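Local coordinates for protein imidazolonepropionase (Unidentified, PDB 2Q09) that hydrolyses the carbon-nitrogen ring bond of imidazolone-5-propanoate to give N-formimidoyl-L-glutamate, the third step of histidine degradation, at residues 211-216 with 226-231; 173-178 with 196-201. All coordinates share one frame; numbering follows the deposited sequence.

Interaction 1 of 2, residues 211-216 with 226-231; sequences VDVFCE and EQVYLA. With DI6 (3-[(4S)-2,5-dioxoimidazolidin-4-yl]propanoic acid), chain C.
Val228 and Tyr229 of helix 222-234 pack on Val211 and Val213 of strand 210-213, a strand-helix pair of the amidohydrolase TIM barrel in which the helix runs back antiparallel to its strand (179° between the short axes, 9.1 Å apart). Along 226-231 the contact begins at Val228, whose CG1, set anti to the backbone N (chi1 168°), is the methyl that reaches the strand. It touches two valines at once, 3.6 Å from Val211 CG1 and equally close to CG2 of Val213, whose side chain meets that of Val228 tip to tip. Tyr229 follows: its ring slants past the same Val213 methyl, with CE1 3.8 Å from Val213 CG2, while the hydroxyl is hydrogen-bonded to the Lys240 carbonyl oxygen on the next strand, which satisfies this buried polar end. Phe258 meets this ring edge-to-face.

Residues alternating with the two valines face the barrel interior. Asp212 forms a salt bridge with Lys141, and just past the strand the Phe214 ring lines the inhibitor pocket. One face of that ring lies under DI6 O5, which stands toward the rim, 3.1 Å from Phe214 CD1; the opposite face is backed by CB of Glu216.

Interaction 2 of 2, residues 173-178 with 196-201; sequences LLAAHA and QEIIPA. With DI6 (3-[(4S)-2,5-dioxoimidazolidin-4-yl]propanoic acid), chain C.
His177 NE2 accepts a hydrogen bond from N4 of DI6, 2.7 Å away and fairly straight at 157°, consistent with a role for His177 in binding the imidazolone substrate. N4 arrives at the edge of the imidazole, near its plane. On the other nitrogen, ND1 is hydrogen-bonded to the carbonyl oxygen of Gly143, which helps fix the rotation of the ring, and CD2 of Leu174 sits over the centre of one ring face, 3.6 Å above the plane. With an alanine here, N4 of the inhibitor would probably lose its acceptor and the Gly143 carbonyl this side-chain partner.

Farther back, the side chains that 173-178 turns to 196-201 are apolar. Leu173 carries CG anti to the backbone N (chi1 179°), which brings the branch toward the helix, where both methyls touch it: CD2 lies 3.6 Å from CG1 of Ile199, and CD1 lies 4.1 Å from CG2 of Ile198. The Leu173 and Ile198 side chains cross at about a right angle. Ala175 CB makes a looser contact with Ile198 CD1, at 4.4 Å.

This is a beta-alpha unit of the amidohydrolase TIM barrel. Strand 168-176 lies between strands 135-141 and 210-213, and helix 187-204 packs outside it, with helix 148-164 also touching Leu173, Ala175 and Ile198.

Interactions 1 and 2 belong to consecutive beta-alpha units of one barrel; both are buried, and between the paired segments only apolar contacts are made. Their strands, 168-176 and 210-213, are parallel neighbours, probably joined by backbone hydrogen bonds from Asp212 N to Leu173 O and from Phe214 N to Ala176 O. Helix 187-204 connects them in the chain. Interaction 1 brings in a tyrosine with a polar end, whereas interaction 2 rests on leucine, isoleucine and alanine alone. The ligand is met just past each strand, with an aromatic face from 211-216 and a hydrogen-bond acceptor from 173-178.

Interaction 1 of 2, residues 211-216 with 226-231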
ATOM      1  N   VAL A 211       4.134  11.159  -5.081  1.00 24.64           N
ATOM      2  CA  VAL A 211       5.474  10.954  -5.625  1.00 27.10           C
ATOM      3  C   VAL A 211       6.329  10.237  -4.583  1.00 27.36           C
ATOM      4  O   VAL A 211       6.354  10.629  -3.418  1.00 28.80           O
ATOM      5  CB  VAL A 211       6.149  12.293  -6.003  1.00 26.92           C
ATOM      6  CG1 VAL A 211       7.556  12.046  -6.520  1.00 28.74           C
ATOM      7  CG2 VAL A 211       5.321  13.006  -7.052  1.00 29.06           C
ATOM      8  N   ASP A 212       7.030   9.197  -5.028  1.00 28.19           N
ATOM      9  CA  ASP A 212       7.867   8.352  -4.172  1.00 29.99           C
ATOM     10  C   ASP A 212       9.326   8.432  -4.633  1.00 30.40           C
ATOM     11  O   ASP A 212       9.604   8.865  -5.753  1.00 29.93           O
ATOM     12  CB  ASP A 212       7.362   6.904  -4.285  1.00 30.89           C
ATOM     13  CG  ASP A 212       7.850   5.995  -3.166  1.00 33.96           C
ATOM     14  OD1 ASP A 212       8.794   6.358  -2.428  1.00 32.45           O
ATOM     15  OD2 ASP A 212       7.278   4.890  -3.041  1.00 34.34           O
ATOM     16  N   VAL A 213      10.246   7.998  -3.776  1.00 31.10           N
ATOM     17  CA  VAL A 213      11.675   8.022  -4.089  1.00 32.05           C
ATOM     18  C   VAL A 213      12.448   6.919  -3.373  1.00 32.70           C
ATOM     19  O   VAL A 213      12.179   6.610  -2.217  1.00 31.48           O
ATOM     20  CB  VAL A 213      12.322   9.368  -3.676  1.00 32.66           C
ATOM     21  CG1 VAL A 213      13.829   9.294  -3.860  1.00 32.59           C
ATOM     22  CG2 VAL A 213      11.747  10.513  -4.501  1.00 35.30           C
ATOM     23  N   PHE A 214      13.410   6.323  -4.068  1.00 32.40           N
ATOM     24  CA  PHE A 214      14.252   5.299  -3.468  1.00 33.54           C
ATOM     25  C   PHE A 214      15.543   5.990  -3.044  1.00 35.12           C
ATOM     26  O   PHE A 214      16.481   6.127  -3.829  1.00 33.97           O
ATOM     27  CB  PHE A 214      14.566   4.181  -4.466  1.00 34.14           C
ATOM     28  CG  PHE A 214      15.501   3.140  -3.923  1.00 36.13           C
ATOM     29  CD1 PHE A 214      15.288   2.589  -2.663  1.00 37.07           C
ATOM     30  CD2 PHE A 214      16.575   2.683  -4.684  1.00 37.89           C
ATOM     31  CE1 PHE A 214      16.131   1.591  -2.166  1.00 37.75           C
ATOM     32  CE2 PHE A 214      17.419   1.690  -4.194  1.00 38.31           C
ATOM     33  CZ  PHE A 214      17.193   1.142  -2.933  1.00 38.36           C
ATOM     34  N   CYS A 215      15.579   6.436  -1.791  1.00 36.38           N
ATOM     35  CA  CYS A 215      16.732   7.125  -1.238  1.00 37.41           C
ATOM     36  C   CYS A 215      17.670   6.136  -0.561  1.00 38.88           C
ATOM     37  O   CYS A 215      17.366   5.611   0.510  1.00 38.51           O
ATOM     38  CB  CYS A 215      16.255   8.173  -0.236  1.00 38.51           C
ATOM     39  SG  CYS A 215      17.589   8.995   0.674  1.00 38.21           S
ATOM     40  N   GLU A 216      18.820   5.898  -1.178  1.00 40.19           N
ATOM     41  CA  GLU A 216      19.769   4.935  -0.639  1.00 41.42           C
ATOM     42  C   GLU A 216      21.123   5.103  -1.329  1.00 42.97           C
ATOM     43  O   GLU A 216      21.226   5.827  -2.320  1.00 42.09           O
ATOM     44  CB  GLU A 216      19.206   3.529  -0.877  1.00 40.84           C
ATOM     45  CG  GLU A 216      19.875   2.405  -0.116  1.00 42.67           C
ATOM     46  CD  GLU A 216      19.726   2.553   1.377  1.00 43.04           C
ATOM     47  OE1 GLU A 216      18.611   2.351   1.901  1.00 42.14           O
ATOM     48  OE2 GLU A 216      20.733   2.886   2.027  1.00 43.66           O
ATOM     49  N   GLU A 226      15.726  15.431  -2.382  1.00 34.36           N
ATOM     50  CA  GLU A 226      15.149  16.730  -2.077  1.00 35.81           C
ATOM     51  C   GLU A 226      14.683  17.446  -3.335  1.00 34.11           C
ATOM     52  O   GLU A 226      13.658  18.120  -3.322  1.00 34.44           O
ATOM     53  CB  GLU A 226      16.169  17.594  -1.348  1.00 37.99           C
ATOM     54  CG  GLU A 226      15.743  19.032  -1.194  1.00 42.38           C
ATOM     55  CD  GLU A 226      16.734  19.831  -0.384  1.00 46.72           C
ATOM     56  OE1 GLU A 226      17.941  19.765  -0.696  1.00 47.81           O
ATOM     57  OE2 GLU A 226      16.306  20.525   0.556  1.00 48.58           O
ATOM     58  N   GLN A 227      15.441  17.302  -4.418  1.00 35.13           N
ATOM     59  CA  GLN A 227      15.087  17.933  -5.682  1.00 36.17           C
ATOM     60  C   GLN A 227      13.727  17.432  -6.153  1.00 35.87           C
ATOM     61  O   GLN A 227      12.899  18.202  -6.634  1.00 35.52           O
ATOM     62  CB  GLN A 227      16.154  17.626  -6.738  1.00 37.92           C
ATOM     63  CG  GLN A 227      17.453  18.395  -6.546  1.00 40.40           C
ATOM     64  CD  GLN A 227      17.232  19.892  -6.511  1.00 41.72           C
ATOM     65  OE1 GLN A 227      17.239  20.507  -5.448  1.00 42.39           O
ATOM     66  NE2 GLN A 227      17.013  20.484  -7.676  1.00 43.14           N
ATOM     67  N   VAL A 228      13.496  16.132  -6.011  1.00 35.71           N
ATOM     68  CA  VAL A 228      12.227  15.545  -6.416  1.00 34.92           C
ATOM     69  C   VAL A 228      11.060  16.079  -5.594  1.00 33.93           C
ATOM     70  O   VAL A 228      10.078  16.549  -6.160  1.00 33.86           O
ATOM     71  CB  VAL A 228      12.266  14.009  -6.301  1.00 35.33           C
ATOM     72  CG1 VAL A 228      10.857  13.442  -6.429  1.00 35.66           C
ATOM     73  CG2 VAL A 228      13.158  13.432  -7.389  1.00 36.10           C
ATOM     74  N   TYR A 229      11.160  16.008  -4.269  1.00 34.20           N
ATOM     75  CA  TYR A 229      10.087  16.498  -3.404  1.00 34.95           C
ATOM     76  C   TYR A 229       9.741  17.953  -3.702  1.00 33.81           C
ATOM     77  O   TYR A 229       8.586  18.364  -3.577  1.00 33.53           O
ATOM     78  CB  TYR A 229      10.467  16.352  -1.924  1.00 35.25           C
ATOM     79  CG  TYR A 229      10.552  14.917  -1.445  1.00 37.56           C
ATOM     80  CD1 TYR A 229      10.040  13.874  -2.210  1.00 37.54           C
ATOM     81  CD2 TYR A 229      11.131  14.606  -0.214  1.00 37.85           C
ATOM     82  CE1 TYR A 229      10.100  12.555  -1.764  1.00 37.88           C
ATOM     83  CE2 TYR A 229      11.197  13.294   0.237  1.00 38.47           C
ATOM     84  CZ  TYR A 229      10.681  12.274  -0.542  1.00 38.25           C
ATOM     85  OH  TYR A 229      10.749  10.969  -0.103  1.00 37.75           O
ATOM     86  N   LEU A 230      10.746  18.729  -4.089  1.00 34.74           N
ATOM     87  CA  LEU A 230      10.526  20.136  -4.413  1.00 36.43           C
ATOM     88  C   LEU A 230       9.607  20.266  -5.620  1.00 36.36           C
ATOM     89  O   LEU A 230       8.691  21.087  -5.636  1.00 36.19           O
ATOM     90  CB  LEU A 230      11.857  20.826  -4.704  1.00 36.95           C
ATOM     91  CG  LEU A 230      12.675  21.182  -3.465  1.00 37.54           C
ATOM     92  CD1 LEU A 230      14.032  21.720  -3.883  1.00 39.24           C
ATOM     93  CD2 LEU A 230      11.922  22.217  -2.641  1.00 38.47           C
ATOM     94  N   ALA A 231       9.864  19.447  -6.632  1.00 35.79           N
ATOM     95  CA  ALA A 231       9.059  19.457  -7.845  1.00 35.00           C
ATOM     96  C   ALA A 231       7.639  18.992  -7.529  1.00 35.25           C
ATOM     97  O   ALA A 231       6.662  19.610  -7.952  1.00 33.68           O
ATOM     98  CB  ALA A 231       9.693  18.550  -8.889  1.00 34.95           C
TER
HETATM   99  N1  DI6 C 600      13.272  -1.606  -2.549  1.00 36.27           N
HETATM  100  C2  DI6 C 600      12.845  -2.863  -2.795  1.00 35.80           C
HETATM  101  O2  DI6 C 600      12.964  -3.834  -2.070  1.00 34.50           O
HETATM  102  C3  DI6 C 600      12.158  -2.812  -4.181  1.00 35.08           C
HETATM  103  N4  DI6 C 600      12.326  -1.392  -4.561  1.00 35.79           N
HETATM  104  C5  DI6 C 600      12.976  -0.772  -3.555  1.00 36.84           C
HETATM  105  O5  DI6 C 600      13.255   0.418  -3.558  1.00 36.98           O
HETATM  106  C6  DI6 C 600      12.836  -3.759  -5.160  1.00 33.45           C
HETATM  107  C7  DI6 C 600      12.190  -3.742  -6.547  1.00 34.18           C
HETATM  108  C8  DI6 C 600      12.833  -4.687  -7.573  1.00 33.76           C
HETATM  109  O9  DI6 C 600      12.176  -4.952  -8.599  1.00 33.75           O
HETATM  110  O10 DI6 C 600      13.978  -5.167  -7.372  1.00 34.71           O

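Interaction 2 of 2, residues 173-178 with 196-201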
ATOM      1  N   LEU A 173       3.941   8.039  -8.440  1.00 23.61           N
ATOM      2  CA  LEU A 173       5.021   8.151  -9.407  1.00 23.76           C
ATOM      3  C   LEU A 173       6.347   7.811  -8.735  1.00 24.30           C
ATOM      4  O   LEU A 173       6.795   8.526  -7.840  1.00 23.53           O
ATOM      5  CB  LEU A 173       5.091   9.576  -9.957  1.00 23.08           C
ATOM      6  CG  LEU A 173       6.210   9.814 -10.968  1.00 24.29           C
ATOM      7  CD1 LEU A 173       5.908   9.049 -12.243  1.00 23.28           C
ATOM      8  CD2 LEU A 173       6.330  11.310 -11.265  1.00 27.06           C
ATOM      9  N   LEU A 174       6.970   6.721  -9.171  1.00 24.86           N
ATOM     10  CA  LEU A 174       8.243   6.302  -8.602  1.00 26.62           C
ATOM     11  C   LEU A 174       9.320   6.252  -9.683  1.00 27.32           C
ATOM     12  O   LEU A 174       9.988   5.234  -9.863  1.00 28.21           O
ATOM     13  CB  LEU A 174       8.094   4.924  -7.952  1.00 25.68           C
ATOM     14  CG  LEU A 174       9.320   4.329  -7.249  1.00 25.26           C
ATOM     15  CD1 LEU A 174       9.693   5.176  -6.041  1.00 26.11           C
ATOM     16  CD2 LEU A 174       9.012   2.901  -6.814  1.00 27.09           C
ATOM     17  N   ALA A 175       9.479   7.352 -10.415  1.00 28.32           N
ATOM     18  CA  ALA A 175      10.481   7.420 -11.474  1.00 28.76           C
ATOM     19  C   ALA A 175      11.877   7.378 -10.861  1.00 30.33           C
ATOM     20  O   ALA A 175      12.835   6.940 -11.498  1.00 30.56           O
ATOM     21  CB  ALA A 175      10.296   8.697 -12.292  1.00 28.19           C
ATOM     22  N   ALA A 176      11.986   7.834  -9.617  1.00 31.07           N
ATOM     23  CA  ALA A 176      13.269   7.836  -8.914  1.00 32.69           C
ATOM     24  C   ALA A 176      13.479   6.516  -8.166  1.00 33.94           C
ATOM     25  O   ALA A 176      13.872   6.498  -7.004  1.00 34.35           O
ATOM     26  CB  ALA A 176      13.334   9.015  -7.941  1.00 30.91           C
ATOM     27  N   HIS A 177      13.210   5.407  -8.850  1.00 33.85           N
ATOM     28  CA  HIS A 177      13.365   4.071  -8.274  1.00 35.16           C
ATOM     29  C   HIS A 177      14.803   3.608  -8.473  1.00 36.23           C
ATOM     30  O   HIS A 177      15.339   2.814  -7.696  1.00 36.38           O
ATOM     31  CB  HIS A 177      12.411   3.100  -8.977  1.00 34.16           C
ATOM     32  CG  HIS A 177      12.173   1.828  -8.228  1.00 34.54           C
ATOM     33  ND1 HIS A 177      11.376   0.818  -8.722  1.00 34.73           N
ATOM     34  CD2 HIS A 177      12.595   1.412  -7.010  1.00 35.73           C
ATOM     35  CE1 HIS A 177      11.314  -0.164  -7.840  1.00 34.41           C
ATOM     36  NE2 HIS A 177      12.044   0.171  -6.792  1.00 34.69           N
ATOM     37  N   ALA A 178      15.419   4.128  -9.527  1.00 35.72           N
ATOM     38  CA  ALA A 178      16.789   3.812  -9.892  1.00 35.13           C
ATOM     39  C   ALA A 178      17.132   4.690 -11.092  1.00 34.74           C
ATOM     40  O   ALA A 178      16.254   5.323 -11.672  1.00 34.48           O
ATOM     41  CB  ALA A 178      16.905   2.349 -10.266  1.00 34.74           C
ATOM     42  N   GLN A 196      11.612  18.285 -14.176  1.00 31.73           N
ATOM     43  CA  GLN A 196      11.164  19.218 -15.204  1.00 33.44           C
ATOM     44  C   GLN A 196      10.255  18.663 -16.285  1.00 32.02           C
ATOM     45  O   GLN A 196       9.621  19.428 -17.017  1.00 31.38           O
ATOM     46  CB  GLN A 196      12.383  19.862 -15.866  1.00 35.20           C
ATOM     47  CG  GLN A 196      13.177  20.772 -14.959  1.00 38.98           C
ATOM     48  CD  GLN A 196      14.522  21.131 -15.541  1.00 41.61           C
ATOM     49  OE1 GLN A 196      14.646  21.387 -16.736  1.00 45.19           O
ATOM     50  NE2 GLN A 196      15.541  21.163 -14.696  1.00 43.41           N
ATOM     51  N   GLU A 197      10.168  17.344 -16.389  1.00 30.02           N
ATOM     52  CA  GLU A 197       9.351  16.757 -17.437  1.00 28.22           C
ATOM     53  C   GLU A 197       8.341  15.715 -16.977  1.00 26.51           C
ATOM     54  O   GLU A 197       7.144  15.855 -17.221  1.00 26.36           O
ATOM     55  CB  GLU A 197      10.273  16.156 -18.499  1.00 27.53           C
ATOM     56  CG  GLU A 197      11.150  17.202 -19.179  1.00 31.91           C
ATOM     57  CD  GLU A 197      12.286  16.607 -19.990  1.00 33.85           C
ATOM     58  OE1 GLU A 197      12.148  15.472 -20.487  1.00 35.22           O
ATOM     59  OE2 GLU A 197      13.318  17.291 -20.142  1.00 34.98           O
ATOM     60  N   ILE A 198       8.817  14.671 -16.308  1.00 25.51           N
ATOM     61  CA  ILE A 198       7.922  13.610 -15.874  1.00 25.30           C
ATOM     62  C   ILE A 198       6.857  14.033 -14.859  1.00 24.73           C
ATOM     63  O   ILE A 198       5.666  13.794 -15.073  1.00 25.22           O
ATOM     64  CB  ILE A 198       8.726  12.413 -15.346  1.00 22.77           C
ATOM     65  CG1 ILE A 198       9.786  12.031 -16.395  1.00 24.19           C
ATOM     66  CG2 ILE A 198       7.791  11.226 -15.097  1.00 22.40           C
ATOM     67  CD1 ILE A 198      10.492  10.695 -16.158  1.00 21.52           C
ATOM     68  N   ILE A 199       7.268  14.653 -13.761  1.00 25.22           N
ATOM     69  CA  ILE A 199       6.289  15.090 -12.772  1.00 25.81           C
ATOM     70  C   ILE A 199       5.281  16.054 -13.418  1.00 26.06           C
ATOM     71  O   ILE A 199       4.072  15.899 -13.258  1.00 27.04           O
ATOM     72  CB  ILE A 199       6.992  15.722 -11.538  1.00 26.67           C
ATOM     73  CG1 ILE A 199       7.605  14.604 -10.684  1.00 27.37           C
ATOM     74  CG2 ILE A 199       6.012  16.545 -10.725  1.00 26.98           C
ATOM     75  CD1 ILE A 199       8.310  15.079  -9.400  1.00 26.80           C
ATOM     76  N   PRO A 200       5.764  17.052 -14.178  1.00 27.20           N
ATOM     77  CA  PRO A 200       4.822  17.984 -14.815  1.00 26.29           C
ATOM     78  C   PRO A 200       3.831  17.293 -15.757  1.00 25.96           C
ATOM     79  O   PRO A 200       2.634  17.592 -15.736  1.00 26.75           O
ATOM     80  CB  PRO A 200       5.742  18.956 -15.550  1.00 26.63           C
ATOM     81  CG  PRO A 200       6.903  19.043 -14.610  1.00 26.89           C
ATOM     82  CD  PRO A 200       7.140  17.582 -14.246  1.00 25.85           C
ATOM     83  N   ALA A 201       4.323  16.367 -16.578  1.00 24.65           N
ATOM     84  CA  ALA A 201       3.450  15.661 -17.517  1.00 24.73           C
ATOM     85  C   ALA A 201       2.456  14.767 -16.776  1.00 24.72           C
ATOM     86  O   ALA A 201       1.284  14.661 -17.155  1.00 21.96           O
ATOM     87  CB  ALA A 201       4.282  14.823 -18.489  1.00 23.64           C
TER
HETATM   88  N1  DI6 C 600      13.272  -1.606  -2.549  1.00 36.27           N
HETATM   89  C2  DI6 C 600      12.845  -2.863  -2.795  1.00 35.80           C
HETATM   90  O2  DI6 C 600      12.964  -3.834  -2.070  1.00 34.50           O
HETATM   91  C3  DI6 C 600      12.158  -2.812  -4.181  1.00 35.08           C
HETATM   92  N4  DI6 C 600      12.326  -1.392  -4.561  1.00 35.79           N
HETATM   93  C5  DI6 C 600      12.976  -0.772  -3.555  1.00 36.84           C
HETATM   94  O5  DI6 C 600      13.255   0.418  -3.558  1.00 36.98           O
HETATM   95  C6  DI6 C 600      12.836  -3.759  -5.160  1.00 33.45           C
HETATM   96  C7  DI6 C 600      12.190  -3.742  -6.547  1.00 34.18           C
HETATM   97  C8  DI6 C 600      12.833  -4.687  -7.573  1.00 33.76           C
HETATM   98  O9  DI6 C 600      12.176  -4.952  -8.599  1.00 33.75           O
HETATM   99  O10 DI6 C 600      13.978  -5.167  -7.372  1.00 34.71           O